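Local coordinates for protein iron transport multicopper oxidase FET3 (Saccharomyces cerevisiae, PDB 1ZPU) that oxidises ferrous to ferric iron with four copper ions and molecular oxygen, supplying the ferric iron permease FTR1 during high-affinity iron uptake, at residues T69-G74 with Q490-N495; L139-H144 with P165-L170; Y229-Q234 with T438-P443; T351-G356 with F482-A487. All coordinates share one frame; numbering follows the deposited sequence.

In the fold
Fet3p folds into three plastocyanin-like (cupredoxin) domains, and the contacts sample all three. Contact 1 joins the first domain to the segment leading into helix 494-502, near the C-terminus, and encloses the other three along the sequence. Contact 2 lies wholly within the second domain; contact 3 brings the second against the third; contact 4 pairs two short helices, 348-352 and 481-486. The second segment of contact 3 falls between those of contact 4. Contacts 1 and 4 touch, through Leu-492 and Leu-353, with centres about 12 Å apart, and contacts 2 and 3 meet through Leu-139 and Ile-230, centres about 17 Å apart. Contact 3 lies beside copper ligands at a domain interface, whereas contact 4 is peripheral.

Contact 1: residues T69-G74 with Q490-N495; sequences TASMDG and QQLSEN
Thr-69 meets Gln-490 through its backbone: its CB points away from 490-495, and its carbonyl carbon lies 3.2 Å from Gln-490 OE1. At Ala-70 the same oxygen accepts the backbone N-H. The N-H points well off OE1 (129°) and the modelled separation is improbably short, so the exact length is doubtful. Gln-490 gets there by holding CG opposite its backbone N (chi1 -154°) and then bending at chi2, which swings the amide in toward the loop. Ala-70 suits the spot, since its lone methyl sits beside the amide oxygen without blocking it. Ser-71 CB then rests 3.9 Å from Leu-492 CD2, an apolar touch that the small serine allows. Met-72 belongs to the short 3-10 turn, its N bonded to Thr-69 O at 2.9 Å, and its side chain reaches His-496 of helix 494-502. Asp-73 turns to the copper centre: OD2 bonds His-397 ND1 and its carbonyl O bonds His-60 ND1. If the Ala-70 bond is real, a glutamine oxygen takes up an N-H near the start of the turn, and would link the segment leading into helix 494-502 to a loop whose Asp-73 probably helps to orient two copper ligands.

Contact 2: residues L139-H144 with P165-L170; sequences LSEWYH and PIPQNL. With MAN (alpha-D-mannopyranose), chain H.
Trp-142 faces both Gln-168 and Asn-169, a classic beta bulge at the edge of a cupredoxin sheet, where strand 169-172 runs antiparallel to strand 133-142. Trp-142 O receives Gln-168 N at 2.7 Å and, more weakly, Asn-169 N, while Trp-142 N donates to Asn-169 O. Beyond the bulge two rings, of Tyr-143 and His-144, pack on 165-168. The ring of Tyr-143 has Pro-167 CA over one face, 3.7 Å from its centroid in a CH-pi contact, and its hydroxyl donates to Pro-165 O (2.6 Å) while also bonding Trp-467 NE1. Proline suits these places: its closed ring restricts the backbone and presents C-H groups to the aromatic ring. Gln-168 CG lies over the centre of the His-144 ring, and the bend at chi2 (61°) turns the amide back toward the backbone of His-144, its plane 81° from the ring. OE1 thereby accepts His-144 N at 3.0 Å, on a lone pair in the carbonyl plane, while NE2 donates to Ile-166 O. Asp-17 holds the imidazole NE2. On the face shared with Leu-170, Glu-141 CG packs on Pro-167 CB, and its carboxylate goes to the backbone N-H groups of Gly-197, Phe-198 and Val-199. On the face shared with Trp-142, Asn-169 meets a mannose of a protein-linked glycan, its ND2 donating to mannose O2 at 3.1 Å.

Contact 3: residues Y229-Q234 with T438-P443; sequences YITVAQ and TLYVRP
Tyr-229 turns the edge of its ring toward the face of Tyr-440 in an offset edge-to-face pair, centroids 5.3 Å apart and planes at 75°. The two rings leave their strands differently. Tyr-229 carries CG opposite its backbone N (chi1 -178°), whereas Tyr-440 has CG between its own N and carbonyl carbon (chi1 67°), a placement that brings the ring within reach of Thr-231. There Thr-231 CG2 lies 3.4 Å from Tyr-440 CD2, while OG1 donates to Val-232 O from above the carbonyl plane. Threonine thus serves both needs, with a methyl for the ring and a hydroxyl for its own turn. Thr-231 to Gln-234 form a type II turn, and Ala-233 occupies its positive-phi position with a small side chain; its CB is 4.0 Å from Thr-438 CG2. Thr-438 divides its branches likewise, with the methyl toward the turn and OG1 hydrogen-bonded to His-62, a type 3 copper ligand. Tyr-229 OH is bonded to Asp-257 and Ser-200. Strands 228-230 and 438-441 are outer strands of sheets in the second and third cupredoxin domains, strand 438-441 lying beside strand 392-396, so the contact forms part of the interface between these domains, next to the trinuclear copper cluster.

Contact 4: residues T351-G356 with F482-A487; sequences TVLSSG and FGIQDA
The backbones come nearest at Leu-353 and Gln-485, with CA atoms 6.0 Å apart, where helix 348-352 and the turn after it lie beside helix 481-486. This helix-to-helix contact is on the periphery of the molecule, where helix 481-486 follows strand 474-479 of the third cupredoxin domain. Its apolar part is a small cluster: Ile-484 CG2 touches Val-352 CG2 and Leu-353 CD2, both at 3.9 Å, and the Ile-484 side chain crosses each at about a right angle. Isoleucine suits the place because its beta-branch puts CG2 close to the helix, where it meets both. Gln-485 supplies the polar part. Its chain runs extended beyond CG (chi2 168°), carrying the amide across to the opposite backbone, where NE2 uses both hydrogens. One goes to Val-352 O at 2.9 Å, nearly along the C=O axis; the other goes to Gly-356 O, which lies in the amide plane of Gln-485 and receives it on a lone pair. Glutamine is long enough to bridge both carbonyls, probably steadying the turn. Gly-356 has phi 60° and psi -118°, a conformation readily open to glycine but much less so to residues with a CB. Phe-482, which also touches an N-acetylglucosamine, brings its ring edge to the same carbonyl, with CE2 3.8 Å from Gly-356 O.

Contact 1: residues T69-G74 with Q490-N495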
loop_
_atom_site.group_PDB
_atom_site.type_symbol
_atom_site.label_atom_id
_atom_site.label_comp_id
_atom_site.label_asym_id
_atom_site.label_seq_id
_atom_site.Cartn_x
_atom_site.Cartn_y
_atom_site.Cartn_z
ATOM N N THR A 69 -7.635 3.577 -17.687
ATOM C CA THR A 69 -6.598 2.607 -18.026
ATOM C C THR A 69 -6.387 1.579 -16.909
ATOM O O THR A 69 -5.255 1.339 -16.488
ATOM C CB THR A 69 -5.247 3.304 -18.314
ATOM O OG1 THR A 69 -4.907 4.173 -17.223
ATOM C CG2 THR A 69 -5.293 4.102 -19.608
ATOM N N ALA A 70 -7.481 0.972 -16.435
ATOM C CA ALA A 70 -7.451 -0.065 -15.374
ATOM C C ALA A 70 -6.445 -1.188 -15.632
ATOM O O ALA A 70 -5.827 -1.709 -14.716
ATOM C CB ALA A 70 -8.840 -0.659 -15.168
ATOM N N SER A 71 -6.296 -1.557 -16.891
ATOM C CA SER A 71 -5.326 -2.547 -17.331
ATOM C C SER A 71 -3.907 -2.297 -16.793
ATOM O O SER A 71 -3.074 -3.198 -16.762
ATOM C CB SER A 71 -5.322 -2.554 -18.867
ATOM O OG SER A 71 -4.086 -2.998 -19.376
ATOM N N MET A 72 -3.634 -1.067 -16.378
ATOM C CA MET A 72 -2.269 -0.676 -16.036
ATOM C C MET A 72 -2.015 -0.637 -14.531
ATOM O O MET A 72 -0.925 -0.261 -14.099
ATOM C CB MET A 72 -1.909 0.687 -16.648
ATOM C CG MET A 72 -2.057 0.791 -18.160
ATOM S SD MET A 72 -0.962 -0.326 -19.044
ATOM C CE MET A 72 -1.594 -0.175 -20.722
ATOM N N ASP A 73 -3.009 -1.039 -13.740
ATOM C CA ASP A 73 -2.919 -0.959 -12.282
ATOM C C ASP A 73 -1.914 -1.936 -11.685
ATOM O O ASP A 73 -1.402 -1.710 -10.590
ATOM C CB ASP A 73 -4.282 -1.187 -11.639
ATOM C CG ASP A 73 -4.332 -0.696 -10.206
ATOM O OD1 ASP A 73 -3.784 0.394 -9.938
ATOM O OD2 ASP A 73 -4.922 -1.397 -9.359
ATOM N N GLY A 74 -1.655 -3.026 -12.399
ATOM C CA GLY A 74 -0.602 -3.972 -12.027
ATOM C C GLY A 74 -0.914 -4.960 -10.920
ATOM O O GLY A 74 -0.029 -5.353 -10.179
ATOM N N GLN A 490 -9.682 1.590 -22.521
ATOM C CA GLN A 490 -9.712 0.529 -21.538
ATOM C C GLN A 490 -9.426 -0.842 -22.156
ATOM O O GLN A 490 -9.060 -1.780 -21.445
ATOM C CB GLN A 490 -11.073 0.546 -20.858
ATOM C CG GLN A 490 -11.081 -0.014 -19.479
ATOM C CD GLN A 490 -10.343 0.849 -18.490
ATOM O OE1 GLN A 490 -9.199 0.562 -18.149
ATOM N NE2 GLN A 490 -10.992 1.911 -18.020
ATOM N N GLN A 491 -9.584 -0.947 -23.477
ATOM C CA GLN A 491 -9.365 -2.210 -24.193
ATOM C C GLN A 491 -7.920 -2.687 -24.051
ATOM O O GLN A 491 -6.997 -1.883 -24.061
ATOM C CB GLN A 491 -9.769 -2.103 -25.677
ATOM C CG GLN A 491 -11.243 -1.702 -25.962
ATOM C CD GLN A 491 -12.263 -2.543 -25.180
ATOM O OE1 GLN A 491 -12.523 -3.700 -25.519
ATOM N NE2 GLN A 491 -12.847 -1.952 -24.130
ATOM N N LEU A 492 -7.740 -3.996 -23.902
ATOM C CA LEU A 492 -6.420 -4.585 -23.677
ATOM C C LEU A 492 -5.548 -4.513 -24.918
ATOM O O LEU A 492 -5.995 -4.803 -26.027
ATOM C CB LEU A 492 -6.522 -6.035 -23.186
ATOM C CG LEU A 492 -7.338 -6.273 -21.914
ATOM C CD1 LEU A 492 -7.760 -7.729 -21.790
ATOM C CD2 LEU A 492 -6.606 -5.810 -20.665
ATOM N N SER A 493 -4.296 -4.122 -24.709
ATOM C CA SER A 493 -3.298 -4.003 -25.762
ATOM C C SER A 493 -2.791 -5.370 -26.214
ATOM O O SER A 493 -2.963 -6.370 -25.510
ATOM C CB SER A 493 -2.116 -3.186 -25.248
ATOM O OG SER A 493 -1.526 -3.813 -24.123
ATOM N N GLU A 494 -2.151 -5.404 -27.383
ATOM C CA GLU A 494 -1.536 -6.631 -27.891
ATOM C C GLU A 494 -0.500 -7.142 -26.881
ATOM O O GLU A 494 -0.484 -8.328 -26.552
ATOM C CB GLU A 494 -0.886 -6.436 -29.278
ATOM C CG GLU A 494 -1.570 -5.429 -30.221
ATOM C CD GLU A 494 -2.648 -6.045 -31.104
ATOM O OE1 GLU A 494 -3.306 -7.017 -30.671
ATOM O OE2 GLU A 494 -2.845 -5.546 -32.240
ATOM N N ASN A 495 0.340 -6.241 -26.379
ATOM C CA ASN A 495 1.348 -6.611 -25.396
ATOM C C ASN A 495 0.799 -7.385 -24.195
ATOM O O ASN A 495 1.362 -8.424 -23.829
ATOM C CB ASN A 495 2.137 -5.396 -24.917
ATOM C CG ASN A 495 3.147 -5.762 -23.855
ATOM O OD1 ASN A 495 3.149 -5.198 -22.753
ATOM N ND2 ASN A 495 3.988 -6.747 -24.162
#

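Contact 2: residues L139-H144 with P165-L170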
loop_
_atom_site.group_PDB
_atom_site.type_symbol
_atom_site.label_atom_id
_atom_site.label_comp_id
_atom_site.label_asym_id
_atom_site.label_seq_id
_atom_site.Cartn_x
_atom_site.Cartn_y
_atom_site.Cartn_z
ATOM N N LEU A 139 11.408 4.896 4.500
ATOM C CA LEU A 139 11.480 4.038 5.670
ATOM C C LEU A 139 10.973 2.637 5.317
ATOM O O LEU A 139 10.023 2.477 4.524
ATOM C CB LEU A 139 10.643 4.608 6.813
ATOM C CG LEU A 139 10.602 6.120 7.062
ATOM C CD1 LEU A 139 9.603 6.473 8.180
ATOM C CD2 LEU A 139 11.965 6.621 7.412
ATOM N N SER A 140 11.601 1.626 5.914
ATOM C CA SER A 140 11.194 0.237 5.712
ATOM C C SER A 140 11.729 -0.639 6.826
ATOM O O SER A 140 12.588 -0.197 7.563
ATOM C CB SER A 140 11.705 -0.273 4.362
ATOM O OG SER A 140 11.335 -1.620 4.181
ATOM N N GLU A 141 11.215 -1.860 6.966
ATOM C CA GLU A 141 11.905 -2.876 7.777
ATOM C C GLU A 141 12.701 -3.772 6.834
ATOM O O GLU A 141 12.465 -3.754 5.624
ATOM C CB GLU A 141 10.940 -3.701 8.634
ATOM C CG GLU A 141 10.144 -4.775 7.869
ATOM C CD GLU A 141 9.034 -4.194 7.005
ATOM O OE1 GLU A 141 7.962 -3.845 7.574
ATOM O OE2 GLU A 141 9.251 -4.081 5.761
ATOM N N TRP A 142 13.633 -4.548 7.383
ATOM C CA TRP A 142 14.458 -5.426 6.569
ATOM C C TRP A 142 14.563 -6.854 7.162
ATOM O O TRP A 142 14.768 -7.030 8.376
ATOM C CB TRP A 142 15.834 -4.785 6.379
ATOM C CG TRP A 142 16.675 -5.493 5.400
ATOM C CD1 TRP A 142 17.834 -6.163 5.644
ATOM C CD2 TRP A 142 16.426 -5.618 4.009
ATOM N NE1 TRP A 142 18.333 -6.703 4.485
ATOM C CE2 TRP A 142 17.481 -6.390 3.462
ATOM C CE3 TRP A 142 15.407 -5.170 3.164
ATOM C CZ2 TRP A 142 17.549 -6.710 2.119
ATOM C CZ3 TRP A 142 15.483 -5.499 1.810
ATOM C CH2 TRP A 142 16.548 -6.259 1.311
ATOM N N TYR A 143 14.399 -7.857 6.302
ATOM C CA TYR A 143 14.528 -9.271 6.676
ATOM C C TYR A 143 15.830 -9.812 6.150
ATOM O O TYR A 143 16.344 -9.330 5.147
ATOM C CB TYR A 143 13.370 -10.108 6.109
ATOM C CG TYR A 143 12.040 -9.895 6.808
ATOM C CD1 TYR A 143 11.231 -8.820 6.484
ATOM C CD2 TYR A 143 11.600 -10.766 7.794
ATOM C CE1 TYR A 143 10.017 -8.610 7.114
ATOM C CE2 TYR A 143 10.378 -10.568 8.438
ATOM C CZ TYR A 143 9.596 -9.481 8.086
ATOM O OH TYR A 143 8.384 -9.259 8.695
ATOM N N HIS A 144 16.362 -10.819 6.831
ATOM C CA HIS A 144 17.593 -11.486 6.417
ATOM C C HIS A 144 17.339 -12.689 5.539
ATOM O O HIS A 144 18.251 -13.214 4.921
ATOM C CB HIS A 144 18.354 -11.922 7.649
ATOM C CG HIS A 144 19.108 -10.810 8.290
ATOM N ND1 HIS A 144 20.158 -11.024 9.160
ATOM C CD2 HIS A 144 18.997 -9.470 8.146
ATOM C CE1 HIS A 144 20.644 -9.857 9.542
ATOM N NE2 HIS A 144 19.955 -8.902 8.944
ATOM N N PRO A 165 6.240 -13.290 10.477
ATOM C CA PRO A 165 7.691 -13.341 10.698
ATOM C C PRO A 165 8.280 -12.000 11.110
ATOM O O PRO A 165 7.919 -10.973 10.574
ATOM C CB PRO A 165 8.251 -13.756 9.337
ATOM C CG PRO A 165 7.180 -13.536 8.387
ATOM C CD PRO A 165 5.886 -13.659 9.098
ATOM N N ILE A 166 9.204 -12.041 12.055
ATOM C CA ILE A 166 9.777 -10.847 12.652
ATOM C C ILE A 166 11.010 -10.379 11.889
ATOM O O ILE A 166 11.921 -11.174 11.652
ATOM C CB ILE A 166 10.076 -11.125 14.132
ATOM C CG1 ILE A 166 8.747 -11.323 14.860
ATOM C CG2 ILE A 166 10.852 -9.984 14.768
ATOM C CD1 ILE A 166 8.789 -12.391 15.881
ATOM N N PRO A 167 11.032 -9.086 11.492
ATOM C CA PRO A 167 12.123 -8.491 10.706
ATOM C C PRO A 167 13.380 -8.299 11.548
ATOM O O PRO A 167 13.315 -8.404 12.766
ATOM C CB PRO A 167 11.558 -7.138 10.285
ATOM C CG PRO A 167 10.471 -6.843 11.203
ATOM C CD PRO A 167 9.977 -8.112 11.814
ATOM N N GLN A 168 14.516 -8.021 10.914
ATOM C CA GLN A 168 15.769 -7.973 11.639
ATOM C C GLN A 168 16.224 -6.573 11.974
ATOM O O GLN A 168 16.976 -6.392 12.924
ATOM C CB GLN A 168 16.853 -8.738 10.893
ATOM C CG GLN A 168 16.836 -10.251 11.170
ATOM C CD GLN A 168 15.522 -10.908 10.756
ATOM O OE1 GLN A 168 15.295 -11.188 9.582
ATOM N NE2 GLN A 168 14.646 -11.134 11.724
ATOM N N ASN A 169 15.758 -5.590 11.202
ATOM C CA ASN A 169 16.134 -4.194 11.389
ATOM C C ASN A 169 15.226 -3.230 10.660
ATOM O O ASN A 169 14.577 -3.593 9.680
ATOM C CB ASN A 169 17.561 -3.948 10.882
ATOM C CG ASN A 169 18.595 -4.054 11.979
ATOM O OD1 ASN A 169 18.484 -3.413 13.049
ATOM N ND2 ASN A 169 19.612 -4.867 11.733
ATOM N N LEU A 170 15.211 -1.986 11.134
ATOM C CA LEU A 170 14.649 -0.873 10.375
ATOM C C LEU A 170 15.705 -0.272 9.448
ATOM O O LEU A 170 16.870 -0.135 9.826
ATOM C CB LEU A 170 14.114 0.215 11.325
ATOM C CG LEU A 170 12.881 -0.165 12.157
ATOM C CD1 LEU A 170 12.378 0.992 12.992
ATOM C CD2 LEU A 170 11.774 -0.671 11.246
HETATM C C1 MAN H . 22.095 -7.049 15.477
HETATM C C2 MAN H . 21.127 -5.871 15.496
HETATM C C3 MAN H . 19.680 -6.342 15.515
HETATM C C4 MAN H . 19.453 -7.380 14.426
HETATM C C5 MAN H . 20.432 -8.525 14.572
HETATM C C6 MAN H . 20.237 -9.506 13.432
HETATM O O2 MAN H . 21.312 -5.115 14.330
HETATM O O3 MAN H . 18.812 -5.253 15.289
HETATM O O4 MAN H . 18.145 -7.876 14.502
HETATM O O5 MAN H . 21.740 -8.003 14.493
HETATM O O6 MAN H . 21.262 -10.468 13.523
#

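Contact 3: residues Y229-Q234 with T438-P443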
loop_
_atom_site.group_PDB
_atom_site.type_symbol
_atom_site.label_atom_id
_atom_site.label_comp_id
_atom_site.label_asym_id
_atom_site.label_seq_id
_atom_site.Cartn_x
_atom_site.Cartn_y
_atom_site.Cartn_z
ATOM N N TYR A 229 3.142 8.775 13.080
ATOM C CA TYR A 229 2.958 7.330 13.000
ATOM C C TYR A 229 2.649 6.997 11.531
ATOM O O TYR A 229 1.598 7.359 11.021
ATOM C CB TYR A 229 1.830 6.879 13.932
ATOM C CG TYR A 229 1.574 5.380 13.968
ATOM C CD1 TYR A 229 2.308 4.534 14.807
ATOM C CD2 TYR A 229 0.598 4.809 13.154
ATOM C CE1 TYR A 229 2.081 3.158 14.826
ATOM C CE2 TYR A 229 0.362 3.442 13.166
ATOM C CZ TYR A 229 1.097 2.622 14.003
ATOM O OH TYR A 229 0.824 1.269 13.986
ATOM N N ILE A 230 3.573 6.340 10.846
ATOM C CA ILE A 230 3.418 6.032 9.423
ATOM C C ILE A 230 3.301 4.525 9.224
ATOM O O ILE A 230 4.260 3.785 9.524
ATOM C CB ILE A 230 4.642 6.507 8.599
ATOM C CG1 ILE A 230 5.063 7.910 9.055
ATOM C CG2 ILE A 230 4.347 6.471 7.129
ATOM C CD1 ILE A 230 6.197 8.504 8.252
ATOM N N THR A 231 2.145 4.071 8.727
ATOM C CA THR A 231 1.951 2.654 8.407
ATOM C C THR A 231 2.613 2.381 7.076
ATOM O O THR A 231 3.002 3.306 6.375
ATOM C CB THR A 231 0.442 2.243 8.286
ATOM O OG1 THR A 231 -0.068 2.582 6.984
ATOM C CG2 THR A 231 -0.429 2.872 9.375
ATOM N N VAL A 232 2.729 1.110 6.698
ATOM C CA VAL A 232 3.326 0.804 5.395
ATOM C C VAL A 232 2.423 1.374 4.323
ATOM O O VAL A 232 1.211 1.431 4.510
ATOM C CB VAL A 232 3.562 -0.680 5.173
ATOM C CG1 VAL A 232 4.508 -1.198 6.210
ATOM C CG2 VAL A 232 2.274 -1.448 5.199
ATOM N N ALA A 233 3.030 1.844 3.236
ATOM C CA ALA A 233 2.309 2.323 2.064
ATOM C C ALA A 233 1.856 3.770 2.162
ATOM O O ALA A 233 1.533 4.376 1.158
ATOM C CB ALA A 233 1.120 1.412 1.741
ATOM N N GLN A 234 1.809 4.334 3.362
ATOM C CA GLN A 234 1.413 5.737 3.434
ATOM C C GLN A 234 2.563 6.724 3.304
ATOM O O GLN A 234 3.718 6.366 3.524
ATOM C CB GLN A 234 0.437 6.070 4.580
ATOM C CG GLN A 234 0.742 5.629 5.992
ATOM C CD GLN A 234 -0.508 5.744 6.913
ATOM O OE1 GLN A 234 -1.660 5.572 6.467
ATOM N NE2 GLN A 234 -0.274 6.046 8.203
ATOM N N THR A 438 -4.617 5.100 2.129
ATOM C CA THR A 438 -4.214 4.040 3.034
ATOM C C THR A 438 -4.475 4.511 4.457
ATOM O O THR A 438 -4.058 5.594 4.841
ATOM C CB THR A 438 -2.730 3.658 2.799
ATOM O OG1 THR A 438 -2.519 3.419 1.393
ATOM C CG2 THR A 438 -2.328 2.425 3.600
ATOM N N LEU A 439 -5.174 3.671 5.216
ATOM C CA LEU A 439 -5.712 4.021 6.520
ATOM C C LEU A 439 -5.672 2.802 7.422
ATOM O O LEU A 439 -6.022 1.724 6.991
ATOM C CB LEU A 439 -7.163 4.487 6.366
ATOM C CG LEU A 439 -7.948 4.898 7.612
ATOM C CD1 LEU A 439 -7.666 6.357 7.999
ATOM C CD2 LEU A 439 -9.442 4.654 7.418
ATOM N N TYR A 440 -5.256 2.979 8.673
ATOM C CA TYR A 440 -5.234 1.884 9.631
ATOM C C TYR A 440 -6.493 1.822 10.512
ATOM O O TYR A 440 -7.016 2.855 10.927
ATOM C CB TYR A 440 -3.964 1.934 10.506
ATOM C CG TYR A 440 -3.828 3.106 11.481
ATOM C CD1 TYR A 440 -4.505 3.110 12.697
ATOM C CD2 TYR A 440 -2.994 4.179 11.203
ATOM C CE1 TYR A 440 -4.377 4.168 13.598
ATOM C CE2 TYR A 440 -2.843 5.222 12.087
ATOM C CZ TYR A 440 -3.542 5.220 13.288
ATOM O OH TYR A 440 -3.410 6.259 14.194
ATOM N N VAL A 441 -6.974 0.604 10.774
ATOM C CA VAL A 441 -7.855 0.343 11.911
ATOM C C VAL A 441 -7.007 0.064 13.125
ATOM O O VAL A 441 -5.972 -0.614 13.029
ATOM C CB VAL A 441 -8.685 -0.941 11.788
ATOM C CG1 VAL A 441 -10.169 -0.636 11.848
ATOM C CG2 VAL A 441 -8.266 -1.786 10.595
ATOM N N ARG A 442 -7.471 0.542 14.273
ATOM C CA ARG A 442 -6.818 0.246 15.525
ATOM C C ARG A 442 -7.221 -1.153 15.993
ATOM O O ARG A 442 -8.208 -1.713 15.505
ATOM C CB ARG A 442 -7.128 1.336 16.560
ATOM C CG ARG A 442 -6.420 2.651 16.246
ATOM C CD ARG A 442 -6.801 3.769 17.193
ATOM N NE ARG A 442 -6.164 5.031 16.812
ATOM C CZ ARG A 442 -6.801 6.094 16.319
ATOM N NH1 ARG A 442 -8.115 6.081 16.141
ATOM N NH2 ARG A 442 -6.111 7.182 16.003
ATOM N N PRO A 443 -6.430 -1.747 16.906
ATOM C CA PRO A 443 -6.773 -3.052 17.472
ATOM C C PRO A 443 -8.229 -3.164 17.926
ATOM O O PRO A 443 -8.714 -2.331 18.707
ATOM C CB PRO A 443 -5.834 -3.158 18.672
ATOM C CG PRO A 443 -4.628 -2.432 18.216
ATOM C CD PRO A 443 -5.149 -1.255 17.448
#

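Contact 4: residues T351-G356 with F482-A487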
loop_
_atom_site.group_PDB
_atom_site.type_symbol
_atom_site.label_atom_id
_atom_site.label_comp_id
_atom_site.label_asym_id
_atom_site.label_seq_id
_atom_site.Cartn_x
_atom_site.Cartn_y
_atom_site.Cartn_z
ATOM N N THR A 351 -12.517 -10.792 -17.633
ATOM C CA THR A 351 -13.879 -11.326 -17.748
ATOM C C THR A 351 -14.889 -10.216 -18.007
ATOM O O THR A 351 -15.789 -10.398 -18.827
ATOM C CB THR A 351 -14.328 -12.296 -16.598
ATOM O OG1 THR A 351 -15.117 -11.602 -15.626
ATOM C CG2 THR A 351 -13.148 -12.984 -15.932
ATOM N N VAL A 352 -14.732 -9.061 -17.357
ATOM C CA VAL A 352 -15.599 -7.909 -17.668
ATOM C C VAL A 352 -15.493 -7.472 -19.144
ATOM O O VAL A 352 -16.499 -7.112 -19.772
ATOM C CB VAL A 352 -15.458 -6.698 -16.668
ATOM C CG1 VAL A 352 -14.351 -6.900 -15.678
ATOM C CG2 VAL A 352 -15.327 -5.361 -17.403
ATOM N N LEU A 353 -14.286 -7.550 -19.696
ATOM C CA LEU A 353 -14.069 -7.172 -21.086
ATOM C C LEU A 353 -14.524 -8.217 -22.105
ATOM O O LEU A 353 -14.406 -7.992 -23.313
ATOM C CB LEU A 353 -12.609 -6.794 -21.322
ATOM C CG LEU A 353 -12.205 -5.481 -20.654
ATOM C CD1 LEU A 353 -10.714 -5.230 -20.822
ATOM C CD2 LEU A 353 -13.018 -4.300 -21.173
ATOM N N SER A 354 -15.051 -9.347 -21.641
ATOM C CA SER A 354 -15.535 -10.375 -22.572
ATOM C C SER A 354 -16.836 -11.053 -22.142
ATOM O O SER A 354 -17.207 -12.084 -22.694
ATOM C CB SER A 354 -14.447 -11.420 -22.848
ATOM O OG SER A 354 -13.991 -11.998 -21.641
ATOM N N SER A 355 -17.521 -10.459 -21.170
ATOM C CA SER A 355 -18.805 -10.959 -20.684
ATOM C C SER A 355 -19.978 -10.228 -21.326
ATOM O O SER A 355 -21.133 -10.621 -21.148
ATOM C CB SER A 355 -18.893 -10.802 -19.164
ATOM O OG SER A 355 -18.713 -9.447 -18.771
ATOM N N GLY A 356 -19.677 -9.159 -22.058
ATOM C CA GLY A 356 -20.696 -8.347 -22.711
ATOM C C GLY A 356 -21.688 -7.731 -21.743
ATOM O O GLY A 356 -21.326 -6.949 -20.873
ATOM N N PHE A 482 -19.906 -1.584 -17.182
ATOM C CA PHE A 482 -20.356 -1.059 -18.472
ATOM C C PHE A 482 -19.565 0.186 -18.866
ATOM O O PHE A 482 -19.248 0.375 -20.037
ATOM C CB PHE A 482 -21.864 -0.789 -18.489
ATOM C CG PHE A 482 -22.709 -2.025 -18.308
ATOM C CD1 PHE A 482 -23.796 -2.017 -17.440
ATOM C CD2 PHE A 482 -22.415 -3.201 -18.996
ATOM C CE1 PHE A 482 -24.580 -3.158 -17.261
ATOM C CE2 PHE A 482 -23.192 -4.342 -18.822
ATOM C CZ PHE A 482 -24.274 -4.319 -17.951
ATOM N N GLY A 483 -19.235 1.020 -17.884
ATOM C CA GLY A 483 -18.342 2.162 -18.101
ATOM C C GLY A 483 -16.973 1.723 -18.592
ATOM O O GLY A 483 -16.384 2.368 -19.456
ATOM N N ILE A 484 -16.481 0.616 -18.036
ATOM C CA ILE A 484 -15.209 0.017 -18.447
ATOM C C ILE A 484 -15.279 -0.419 -19.908
ATOM O O ILE A 484 -14.397 -0.085 -20.695
ATOM C CB ILE A 484 -14.803 -1.186 -17.549
ATOM C CG1 ILE A 484 -14.466 -0.723 -16.138
ATOM C CG2 ILE A 484 -13.616 -1.939 -18.125
ATOM C CD1 ILE A 484 -14.573 -1.827 -15.126
ATOM N N GLN A 485 -16.335 -1.146 -20.268
ATOM C CA GLN A 485 -16.484 -1.670 -21.626
ATOM C C GLN A 485 -16.610 -0.554 -22.654
ATOM O O GLN A 485 -16.087 -0.663 -23.761
ATOM C CB GLN A 485 -17.712 -2.570 -21.733
ATOM C CG GLN A 485 -17.588 -3.939 -21.101
ATOM C CD GLN A 485 -18.937 -4.650 -20.992
ATOM O OE1 GLN A 485 -19.994 -4.017 -20.996
ATOM N NE2 GLN A 485 -18.900 -5.970 -20.884
ATOM N N ASP A 486 -17.317 0.510 -22.283
ATOM C CA ASP A 486 -17.640 1.589 -23.215
ATOM C C ASP A 486 -16.441 2.458 -23.562
ATOM O O ASP A 486 -16.372 2.989 -24.668
ATOM C CB ASP A 486 -18.784 2.449 -22.674
ATOM C CG ASP A 486 -20.128 1.723 -22.695
ATOM O OD1 ASP A 486 -20.167 0.508 -23.008
ATOM O OD2 ASP A 486 -21.156 2.370 -22.391
ATOM N N ALA A 487 -15.506 2.603 -22.626
ATOM C CA ALA A 487 -14.303 3.386 -22.881
ATOM C C ALA A 487 -13.318 2.610 -23.748
ATOM O O ALA A 487 -12.988 1.457 -23.465
ATOM C CB ALA A 487 -13.651 3.819 -21.578
#